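Long-range contact in dihydroorotate dehydrogenase (PDB 6UY4), which probably oxidises (S)-dihydroorotate to orotate with a quinone as electron acceptor, using FMN, in de novo pyrimidine biosynthesis: residues E81-D93 against L344-F357. Sequence-based numbering, arbitrary orientation.
Sequences EFDHPIGLAAGFD and LNAGASLVQLYTSF. With FMN (flavin mononucleotide), chain G; QLA (2-[(4-fluorophenyl)amino]-3-hydroxynaphthalene-1,4-dione), chain B.
Ile-86, Gly-87 and Leu-88 pair in parallel with Val-351, Gln-352 and Leu-353, joining the first and last strands of the eight-stranded TIM barrel. Four backbone bonds make the seam: Val-351 N to Pro-85 O, Gly-87 N to Val-351 O, Leu-353 N to Gly-87 O and Ala-89 N to Leu-353 O, the last nearly straight at 171°. On the face carrying Ile-86, Val-351 and Leu-353, Ile-86 CG1 rests 3.7 Å from Val-351 CG2, and Ile-86 CG2 meets Leu-353 CD2. At the N-terminal ends of the strands, Leu-350 lays CD1 over the face of the Phe-82 ring, a CH-pi contact 4.1 Å from the centroid, while its CD2 leans on Pro-85.

Past the C-terminal ends of the strands, Phe-92, Tyr-354 and Phe-357 form an aromatic cluster. Phe-92 turns its edge to the face of Tyr-354, with planes at 70°; Phe-357 in turn presents its edge, offset, to the face of Phe-92, its CE1 3.4 Å from Phe-92 CZ. The opposite face of Tyr-354 lies against the dimethylbenzene end of FMN; the Tyr-354 ring thus lies between the Phe-92 ring and the methyl-bearing end of the flavin. Phe-92 and Phe-357 also line the pocket of the bound naphthoquinone inhibitor QLA, and Leu-102 of helix 99-105 touches both.

On the other face of the sheet, Gln-352 CG anti to the carbonyl carbon (chi1 -64°) and an extended chain beyond it carry the amide to Ala-89, where OE1 lies 3.4 Å from Ala-89 CA, while NE2 bonds Glu-111 OE1 and His-109 NE2 of strand 109-115. At the phosphate, Thr-355 gives both N and OG1 to FMN O3P, and Ser-303 holds OG1 as well. Gly-91 brings its CA within 3.2 Å of FMN N5, and its O accepts a weak bond from Tyr-354 OH at 3.1 Å.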
ATOM      1  N   GLU A  81       1.926   3.101 -18.966  1.00 65.30           N
ATOM      2  CA  GLU A  81       0.669   2.525 -19.426  1.00 68.08           C
ATOM      3  C   GLU A  81       0.154   1.533 -18.388  1.00 70.68           C
ATOM      4  O   GLU A  81       0.870   0.602 -18.000  1.00 64.08           O
ATOM      5  CB  GLU A  81       0.858   1.843 -20.781  1.00 70.22           C
ATOM      6  CG  GLU A  81      -0.345   1.056 -21.259  1.00 79.44           C
ATOM      7  CD  GLU A  81      -0.072   0.310 -22.550  1.00 90.47           C
ATOM      8  OE1 GLU A  81       1.001   0.530 -23.151  1.00 93.26           O
ATOM      9  OE2 GLU A  81      -0.931  -0.499 -22.963  1.00 93.85           O
ATOM     10  N   PHE A  82      -1.083   1.732 -17.941  1.00 71.41           N
ATOM     11  CA  PHE A  82      -1.731   0.848 -16.981  1.00 67.03           C
ATOM     12  C   PHE A  82      -2.911   0.156 -17.649  1.00 73.31           C
ATOM     13  O   PHE A  82      -3.711   0.804 -18.332  1.00 79.49           O
ATOM     14  CB  PHE A  82      -2.205   1.620 -15.748  1.00 69.07           C
ATOM     15  CG  PHE A  82      -1.097   2.029 -14.818  1.00 64.67           C
ATOM     16  CD1 PHE A  82      -0.325   3.147 -15.086  1.00 66.56           C
ATOM     17  CD2 PHE A  82      -0.836   1.302 -13.668  1.00 66.29           C
ATOM     18  CE1 PHE A  82       0.692   3.527 -14.230  1.00 63.87           C
ATOM     19  CE2 PHE A  82       0.180   1.678 -12.807  1.00 64.51           C
ATOM     20  CZ  PHE A  82       0.944   2.792 -13.089  1.00 60.12           C
ATOM     21  N   ASP A  83      -3.012  -1.161 -17.451  1.00 71.53           N
ATOM     22  CA  ASP A  83      -4.152  -1.903 -17.979  1.00 72.85           C
ATOM     23  C   ASP A  83      -5.459  -1.420 -17.362  1.00 76.23           C
ATOM     24  O   ASP A  83      -6.498  -1.415 -18.032  1.00 77.13           O
ATOM     25  CB  ASP A  83      -3.957  -3.399 -17.730  1.00 66.87           C
ATOM     26  CG  ASP A  83      -4.977  -4.255 -18.455  1.00 76.20           C
ATOM     27  OD1 ASP A  83      -5.661  -3.741 -19.365  1.00 90.93           O
ATOM     28  OD2 ASP A  83      -5.095  -5.450 -18.110  1.00 80.40           O
ATOM     29  N   HIS A  84      -5.420  -1.005 -16.102  1.00 75.85           N
ATOM     30  CA  HIS A  84      -6.565  -0.449 -15.395  1.00 76.97           C
ATOM     31  C   HIS A  84      -6.052   0.192 -14.104  1.00 71.01           C
ATOM     32  O   HIS A  84      -4.961  -0.144 -13.642  1.00 67.76           O
ATOM     33  CB  HIS A  84      -7.620  -1.529 -15.096  1.00 75.37           C
ATOM     34  CG  HIS A  84      -7.068  -2.748 -14.427  1.00 66.02           C
ATOM     35  ND1 HIS A  84      -6.925  -2.846 -13.060  1.00 69.69           N
ATOM     36  CD2 HIS A  84      -6.628  -3.922 -14.938  1.00 68.80           C
ATOM     37  CE1 HIS A  84      -6.421  -4.028 -12.758  1.00 77.62           C
ATOM     38  NE2 HIS A  84      -6.230  -4.700 -13.878  1.00 74.71           N
ATOM     39  N   PRO A  85      -6.809   1.126 -13.518  1.00 71.90           N
ATOM     40  CA  PRO A  85      -6.288   1.867 -12.356  1.00 69.65           C
ATOM     41  C   PRO A  85      -6.170   1.050 -11.077  1.00 66.74           C
ATOM     42  O   PRO A  85      -5.781   1.614 -10.047  1.00 68.60           O
ATOM     43  CB  PRO A  85      -7.310   3.000 -12.185  1.00 67.72           C
ATOM     44  CG  PRO A  85      -8.566   2.455 -12.765  1.00 67.35           C
ATOM     45  CD  PRO A  85      -8.131   1.627 -13.936  1.00 69.94           C
ATOM     46  N   ILE A  86      -6.465  -0.249 -11.095  1.00 62.60           N
ATOM     47  CA  ILE A  86      -6.524  -1.060  -9.883  1.00 62.76           C
ATOM     48  C   ILE A  86      -5.221  -1.829  -9.723  1.00 65.27           C
ATOM     49  O   ILE A  86      -4.808  -2.564 -10.629  1.00 69.40           O
ATOM     50  CB  ILE A  86      -7.724  -2.020  -9.919  1.00 72.18           C
ATOM     51  CG1 ILE A  86      -9.005  -1.248 -10.230  1.00 67.76           C
ATOM     52  CG2 ILE A  86      -7.849  -2.766  -8.598  1.00 64.18           C
ATOM     53  CD1 ILE A  86     -10.176  -2.133 -10.537  1.00 73.68           C
ATOM     54  N   GLY A  87      -4.582  -1.673  -8.562  1.00 62.10           N
ATOM     55  CA  GLY A  87      -3.364  -2.392  -8.251  1.00 61.27           C
ATOM     56  C   GLY A  87      -3.378  -2.887  -6.818  1.00 62.67           C
ATOM     57  O   GLY A  87      -4.312  -2.621  -6.060  1.00 63.01           O
ATOM     58  N   LEU A  88      -2.326  -3.618  -6.462  1.00 57.96           N
ATOM     59  CA  LEU A  88      -2.182  -4.174  -5.122  1.00 63.57           C
ATOM     60  C   LEU A  88      -1.315  -3.252  -4.273  1.00 63.47           C
ATOM     61  O   LEU A  88      -0.194  -2.910  -4.665  1.00 63.58           O
ATOM     62  CB  LEU A  88      -1.575  -5.576  -5.169  1.00 62.25           C
ATOM     63  CG  LEU A  88      -1.437  -6.284  -3.820  1.00 69.36           C
ATOM     64  CD1 LEU A  88      -2.795  -6.437  -3.154  1.00 68.28           C
ATOM     65  CD2 LEU A  88      -0.760  -7.634  -3.985  1.00 61.52           C
ATOM     66  N   ALA A  89      -1.833  -2.863  -3.112  1.00 62.40           N
ATOM     67  CA  ALA A  89      -1.124  -1.947  -2.235  1.00 61.49           C
ATOM     68  C   ALA A  89       0.097  -2.627  -1.618  1.00 70.00           C
ATOM     69  O   ALA A  89       0.289  -3.843  -1.716  1.00 71.11           O
ATOM     70  CB  ALA A  89      -2.054  -1.430  -1.138  1.00 58.57           C
ATOM     71  N   ALA A  90       0.932  -1.817  -0.974  1.00 72.45           N
ATOM     72  CA  ALA A  90       2.141  -2.325  -0.348  1.00 66.92           C
ATOM     73  C   ALA A  90       1.801  -3.159   0.884  1.00 64.93           C
ATOM     74  O   ALA A  90       0.724  -3.042   1.473  1.00 66.72           O
ATOM     75  CB  ALA A  90       3.071  -1.175   0.037  1.00 65.02           C
ATOM     76  N   GLY A  91       2.746  -4.015   1.268  1.00 65.96           N
ATOM     77  CA  GLY A  91       2.620  -4.839   2.447  1.00 67.76           C
ATOM     78  C   GLY A  91       2.266  -6.287   2.181  1.00 68.95           C
ATOM     79  O   GLY A  91       2.432  -7.123   3.073  1.00 70.76           O
ATOM     80  N   PHE A  92       1.771  -6.604   0.985  1.00 67.38           N
ATOM     81  CA  PHE A  92       1.452  -7.988   0.654  1.00 69.42           C
ATOM     82  C   PHE A  92       2.689  -8.715   0.137  1.00 70.60           C
ATOM     83  O   PHE A  92       3.113  -9.723   0.710  1.00 73.95           O
ATOM     84  CB  PHE A  92       0.316  -8.039  -0.373  1.00 74.56           C
ATOM     85  CG  PHE A  92      -0.302  -9.398  -0.521  1.00 80.19           C
ATOM     86  CD1 PHE A  92       0.178 -10.295  -1.460  1.00 82.07           C
ATOM     87  CD2 PHE A  92      -1.361  -9.782   0.287  1.00 77.46           C
ATOM     88  CE1 PHE A  92      -0.387 -11.548  -1.595  1.00 80.16           C
ATOM     89  CE2 PHE A  92      -1.931 -11.034   0.157  1.00 79.75           C
ATOM     90  CZ  PHE A  92      -1.442 -11.918  -0.786  1.00 83.82           C
ATOM     91  N   ASP A  93       3.277  -8.208  -0.944  1.00 68.57           N
ATOM     92  CA  ASP A  93       4.541  -8.733  -1.455  1.00 68.91           C
ATOM     93  C   ASP A  93       5.687  -7.894  -0.886  1.00 70.59           C
ATOM     94  O   ASP A  93       6.319  -7.085  -1.567  1.00 71.30           O
ATOM     95  CB  ASP A  93       4.538  -8.740  -2.977  1.00 66.85           C
ATOM     96  CG  ASP A  93       5.653  -9.583  -3.555  1.00 72.65           C
ATOM     97  OD1 ASP A  93       6.306 -10.313  -2.780  1.00 75.25           O
ATOM     98  OD2 ASP A  93       5.876  -9.513  -4.782  1.00 69.66           O
ATOM     99  N   LEU A 344     -11.749   7.598  -7.483  1.00 74.61           N
ATOM    100  CA  LEU A 344     -11.323   8.182  -8.752  1.00 74.87           C
ATOM    101  C   LEU A 344     -12.020   9.513  -9.011  1.00 78.98           C
ATOM    102  O   LEU A 344     -11.402  10.452  -9.522  1.00 78.76           O
ATOM    103  CB  LEU A 344     -11.583   7.204  -9.899  1.00 71.17           C
ATOM    104  CG  LEU A 344     -10.732   5.932  -9.926  1.00 72.68           C
ATOM    105  CD1 LEU A 344     -11.106   5.063 -11.114  1.00 67.72           C
ATOM    106  CD2 LEU A 344      -9.249   6.267  -9.954  1.00 72.58           C
ATOM    107  N   ASN A 345     -13.305   9.613  -8.662  1.00 76.81           N
ATOM    108  CA  ASN A 345     -14.006  10.883  -8.823  1.00 77.36           C
ATOM    109  C   ASN A 345     -13.542  11.915  -7.805  1.00 79.91           C
ATOM    110  O   ASN A 345     -13.620  13.120  -8.067  1.00 78.51           O
ATOM    111  CB  ASN A 345     -15.517  10.675  -8.711  1.00 86.31           C
ATOM    112  CG  ASN A 345     -16.090   9.911  -9.887  1.00 87.85           C
ATOM    113  OD1 ASN A 345     -15.557   9.964 -10.996  1.00 77.15           O
ATOM    114  ND2 ASN A 345     -17.184   9.196  -9.652  1.00 85.50           N
ATOM    115  N   ALA A 346     -13.055  11.467  -6.645  1.00 78.70           N
ATOM    116  CA  ALA A 346     -12.588  12.386  -5.615  1.00 74.53           C
ATOM    117  C   ALA A 346     -11.250  13.028  -5.956  1.00 77.05           C
ATOM    118  O   ALA A 346     -10.878  14.017  -5.314  1.00 73.63           O
ATOM    119  CB  ALA A 346     -12.484  11.660  -4.273  1.00 68.14           C
ATOM    120  N   GLY A 347     -10.522  12.499  -6.938  1.00 78.44           N
ATOM    121  CA  GLY A 347      -9.272  13.104  -7.352  1.00 72.26           C
ATOM    122  C   GLY A 347      -8.146  12.118  -7.583  1.00 70.95           C
ATOM    123  O   GLY A 347      -7.023  12.519  -7.904  1.00 73.03           O
ATOM    124  N   ALA A 348      -8.427  10.827  -7.431  1.00 68.84           N
ATOM    125  CA  ALA A 348      -7.408   9.800  -7.584  1.00 68.33           C
ATOM    126  C   ALA A 348      -7.270   9.391  -9.044  1.00 69.46           C
ATOM    127  O   ALA A 348      -8.256   9.330  -9.783  1.00 74.61           O
ATOM    128  CB  ALA A 348      -7.740   8.576  -6.729  1.00 66.26           C
ATOM    129  N   SER A 349      -6.031   9.122  -9.457  1.00 67.59           N
ATOM    130  CA  SER A 349      -5.758   8.592 -10.785  1.00 71.02           C
ATOM    131  C   SER A 349      -5.518   7.091 -10.785  1.00 63.56           C
ATOM    132  O   SER A 349      -5.704   6.446 -11.822  1.00 58.86           O
ATOM    133  CB  SER A 349      -4.544   9.298 -11.401  1.00 69.30           C
ATOM    134  OG  SER A 349      -4.798  10.681 -11.582  1.00 69.71           O
ATOM    135  N   LEU A 350      -5.109   6.530  -9.650  1.00 63.10           N
ATOM    136  CA  LEU A 350      -4.959   5.095  -9.473  1.00 59.37           C
ATOM    137  C   LEU A 350      -5.606   4.697  -8.155  1.00 62.00           C
ATOM    138  O   LEU A 350      -5.857   5.535  -7.286  1.00 63.76           O
ATOM    139  CB  LEU A 350      -3.484   4.672  -9.489  1.00 63.79           C
ATOM    140  CG  LEU A 350      -2.718   4.881 -10.797  1.00 67.33           C
ATOM    141  CD1 LEU A 350      -1.250   4.524 -10.625  1.00 62.51           C
ATOM    142  CD2 LEU A 350      -3.341   4.065 -11.918  1.00 56.19           C
ATOM    143  N   VAL A 351      -5.882   3.400  -8.012  1.00 59.26           N
ATOM    144  CA  VAL A 351      -6.470   2.864  -6.791  1.00 61.31           C
ATOM    145  C   VAL A 351      -5.760   1.568  -6.424  1.00 60.89           C
ATOM    146  O   VAL A 351      -5.285   0.829  -7.291  1.00 62.36           O
ATOM    147  CB  VAL A 351      -7.992   2.632  -6.927  1.00 64.28           C
ATOM    148  CG1 VAL A 351      -8.730   3.960  -7.038  1.00 61.40           C
ATOM    149  CG2 VAL A 351      -8.298   1.743  -8.119  1.00 64.01           C
ATOM    150  N   GLN A 352      -5.686   1.301  -5.121  1.00 64.74           N
ATOM    151  CA  GLN A 352      -5.045   0.101  -4.601  1.00 65.19           C
ATOM    152  C   GLN A 352      -5.916  -0.504  -3.509  1.00 66.64           C
ATOM    153  O   GLN A 352      -6.764   0.168  -2.917  1.00 64.70           O
ATOM    154  CB  GLN A 352      -3.641   0.394  -4.053  1.00 63.02           C
ATOM    155  CG  GLN A 352      -2.647   0.882  -5.093  1.00 63.73           C
ATOM    156  CD  GLN A 352      -1.322   1.301  -4.483  1.00 64.59           C
ATOM    157  OE1 GLN A 352      -1.145   1.261  -3.265  1.00 65.37           O
ATOM    158  NE2 GLN A 352      -0.384   1.710  -5.329  1.00 63.93           N
ATOM    159  N   LEU A 353      -5.691  -1.790  -3.247  1.00 65.64           N
ATOM    160  CA  LEU A 353      -6.452  -2.515  -2.240  1.00 61.98           C
ATOM    161  C   LEU A 353      -5.549  -3.548  -1.581  1.00 64.87           C
ATOM    162  O   LEU A 353      -4.426  -3.802  -2.025  1.00 66.70           O
ATOM    163  CB  LEU A 353      -7.698  -3.173  -2.848  1.00 67.40           C
ATOM    164  CG  LEU A 353      -7.515  -4.138  -4.025  1.00 69.13           C
ATOM    165  CD1 LEU A 353      -7.313  -5.575  -3.553  1.00 65.96           C
ATOM    166  CD2 LEU A 353      -8.696  -4.048  -4.981  1.00 71.68           C
ATOM    167  N   TYR A 354      -6.062  -4.152  -0.511  0.89 71.44           N
ATOM    168  CA  TYR A 354      -5.315  -5.155   0.237  0.89 69.69           C
ATOM    169  C   TYR A 354      -6.278  -6.067   0.985  0.89 71.51           C
ATOM    170  O   TYR A 354      -6.302  -7.280   0.753  0.89 79.93           O
ATOM    171  CB  TYR A 354      -4.346  -4.481   1.214  0.89 65.50           C
ATOM    172  CG  TYR A 354      -3.318  -5.396   1.852  0.89 65.47           C
ATOM    173  CD1 TYR A 354      -1.963  -5.180   1.657  0.89 63.51           C
ATOM    174  CD2 TYR A 354      -3.698  -6.462   2.663  0.89 64.15           C
ATOM    175  CE1 TYR A 354      -1.021  -5.998   2.239  0.89 68.06           C
ATOM    176  CE2 TYR A 354      -2.760  -7.289   3.243  0.89 64.65           C
ATOM    177  CZ  TYR A 354      -1.422  -7.053   3.028  0.89 67.40           C
ATOM    178  OH  TYR A 354      -0.479  -7.871   3.608  0.89 68.57           O
ATOM    179  N   THR A 355      -7.072  -5.487   1.887  1.00 71.15           N
ATOM    180  CA  THR A 355      -7.930  -6.293   2.749  1.00 75.90           C
ATOM    181  C   THR A 355      -9.007  -7.013   1.951  1.00 84.39           C
ATOM    182  O   THR A 355      -9.304  -8.185   2.215  1.00 85.54           O
ATOM    183  CB  THR A 355      -8.557  -5.414   3.830  1.00 76.13           C
ATOM    184  OG1 THR A 355      -7.523  -4.787   4.598  1.00 75.81           O
ATOM    185  CG2 THR A 355      -9.428  -6.246   4.753  1.00 83.27           C
ATOM    186  N   SER A 356      -9.606  -6.335   0.968  1.00 78.63           N
ATOM    187  CA  SER A 356     -10.607  -6.990   0.136  1.00 70.63           C
ATOM    188  C   SER A 356     -10.020  -8.146  -0.660  1.00 76.43           C
ATOM    189  O   SER A 356     -10.759  -9.059  -1.041  1.00 85.34           O
ATOM    190  CB  SER A 356     -11.256  -5.981  -0.810  1.00 76.92           C
ATOM    191  OG  SER A 356     -10.281  -5.321  -1.596  1.00 80.56           O
ATOM    192  N   PHE A 357      -8.711  -8.131  -0.920  1.00 78.83           N
ATOM    193  CA  PHE A 357      -8.076  -9.289  -1.537  1.00 84.59           C
ATOM    194  C   PHE A 357      -8.036 -10.474  -0.580  1.00 84.97           C
ATOM    195  O   PHE A 357      -8.052 -11.629  -1.021  1.00 92.53           O
ATOM    196  CB  PHE A 357      -6.666  -8.928  -2.006  1.00 85.17           C
ATOM    197  CG  PHE A 357      -5.938 -10.060  -2.673  1.00 79.47           C
ATOM    198  CD1 PHE A 357      -5.034 -10.834  -1.963  1.00 85.88           C
ATOM    199  CD2 PHE A 357      -6.154 -10.349  -4.010  1.00 82.96           C
ATOM    200  CE1 PHE A 357      -4.361 -11.875  -2.573  1.00 88.43           C
ATOM    201  CE2 PHE A 357      -5.483 -11.389  -4.625  1.00 83.37           C
ATOM    202  CZ  PHE A 357      -4.585 -12.152  -3.905  1.00 86.28           C
TER
HETATM  203  N1  FMN G 406       1.482  -0.103   3.792  1.00 62.89           N
HETATM  204  C2  FMN G 406       2.775   0.287   3.505  1.00 63.97           C
HETATM  205  O2  FMN G 406       2.987   1.383   2.989  1.00 66.61           O
HETATM  206  N3  FMN G 406       3.833  -0.551   3.793  1.00 63.65           N
HETATM  207  C4  FMN G 406       3.604  -1.782   4.371  1.00 66.89           C
HETATM  208  O4  FMN G 406       4.548  -2.528   4.629  1.00 71.92           O
HETATM  209  C4A FMN G 406       2.304  -2.179   4.664  1.00 67.59           C
HETATM  210  N5  FMN G 406       2.069  -3.408   5.243  1.00 71.86           N
HETATM  211  C5A FMN G 406       0.779  -3.801   5.529  1.00 68.53           C
HETATM  212  C6  FMN G 406       0.549  -5.043   6.111  1.00 68.04           C
HETATM  213  C7  FMN G 406      -0.747  -5.447   6.405  1.00 71.85           C
HETATM  214  C7M FMN G 406      -0.988  -6.788   7.035  1.00 65.21           C
HETATM  215  C8  FMN G 406      -1.818  -4.606   6.115  1.00 70.52           C
HETATM  216  C8M FMN G 406      -3.219  -5.039   6.431  1.00 66.45           C
HETATM  217  C9  FMN G 406      -1.586  -3.364   5.534  1.00 68.68           C
HETATM  218  C9A FMN G 406      -0.289  -2.957   5.237  1.00 67.00           C
HETATM  219  N10 FMN G 406      -0.051  -1.724   4.655  1.00 62.85           N
HETATM  220  C10 FMN G 406       1.242  -1.334   4.372  1.00 66.33           C
HETATM  221  C1' FMN G 406      -1.181  -0.792   4.335  1.00 59.89           C
HETATM  222  C2' FMN G 406      -1.739  -1.083   2.947  1.00 63.65           C
HETATM  223  O2' FMN G 406      -0.700  -1.037   1.995  1.00 62.34           O
HETATM  224  C3' FMN G 406      -2.802  -0.063   2.564  1.00 72.08           C
HETATM  225  O3' FMN G 406      -2.290   1.240   2.739  1.00 74.71           O
HETATM  226  C4' FMN G 406      -4.077  -0.218   3.386  1.00 69.47           C
HETATM  227  O4' FMN G 406      -4.193  -1.531   3.889  1.00 68.50           O
HETATM  228  C5' FMN G 406      -5.268   0.085   2.493  1.00 67.71           C
HETATM  229  O5' FMN G 406      -6.470  -0.291   3.116  1.00 79.66           O
HETATM  230  P   FMN G 406      -7.339  -1.474   2.462  1.00 68.19           P
HETATM  231  O1P FMN G 406      -8.602  -1.631   3.271  1.00 73.45           O
HETATM  232  O2P FMN G 406      -7.662  -1.155   1.021  1.00 73.82           O
HETATM  233  O3P FMN G 406      -6.544  -2.752   2.538  1.00 60.82           O
HETATM  234  C1  QLA B 401      -3.312 -12.851   3.729  1.00 96.31           C
HETATM  235  O1  QLA B 401      -2.400 -12.234   3.205  1.00108.32           O
HETATM  236  C2  QLA B 401      -3.828 -14.080   3.054  1.00 97.57           C
HETATM  237  O2  QLA B 401      -3.184 -14.460   1.959  1.00105.98           O
HETATM  238  C3  QLA B 401      -4.952 -14.760   3.580  1.00 99.49           C
HETATM  239  O3  QLA B 401      -6.381 -15.084   5.463  1.00 95.28           O
HETATM  240  C4  QLA B 401      -5.741 -15.763   1.446  1.00106.55           C
HETATM  241  C5  QLA B 401      -5.945 -14.587   0.739  1.00109.77           C
HETATM  242  C6  QLA B 401      -6.120 -14.609  -0.635  1.00112.64           C
HETATM  243  C7  QLA B 401      -6.071 -15.814  -1.277  1.00115.03           C
HETATM  244  C8  QLA B 401      -5.859 -16.994  -0.620  1.00114.93           C
HETATM  245  C9  QLA B 401      -5.688 -16.965   0.755  1.00109.94           C
HETATM  246  C10 QLA B 401      -5.479 -14.380   4.937  1.00100.88           C
HETATM  247  C11 QLA B 401      -4.950 -13.166   5.588  1.00102.19           C
HETATM  248  C12 QLA B 401      -5.501 -12.749   6.793  1.00102.87           C
HETATM  249  C13 QLA B 401      -5.025 -11.613   7.415  1.00113.52           C
HETATM  250  C14 QLA B 401      -3.993 -10.881   6.840  1.00102.29           C
HETATM  251  C15 QLA B 401      -3.438 -11.286   5.645  1.00 94.45           C
HETATM  252  C16 QLA B 401      -3.914 -12.429   5.009  1.00100.34           C
HETATM  253  F1  QLA B 401      -6.239 -15.839  -2.627  1.00119.30           F
HETATM  254  N1  QLA B 401      -5.549 -15.730   2.857  1.00101.15           N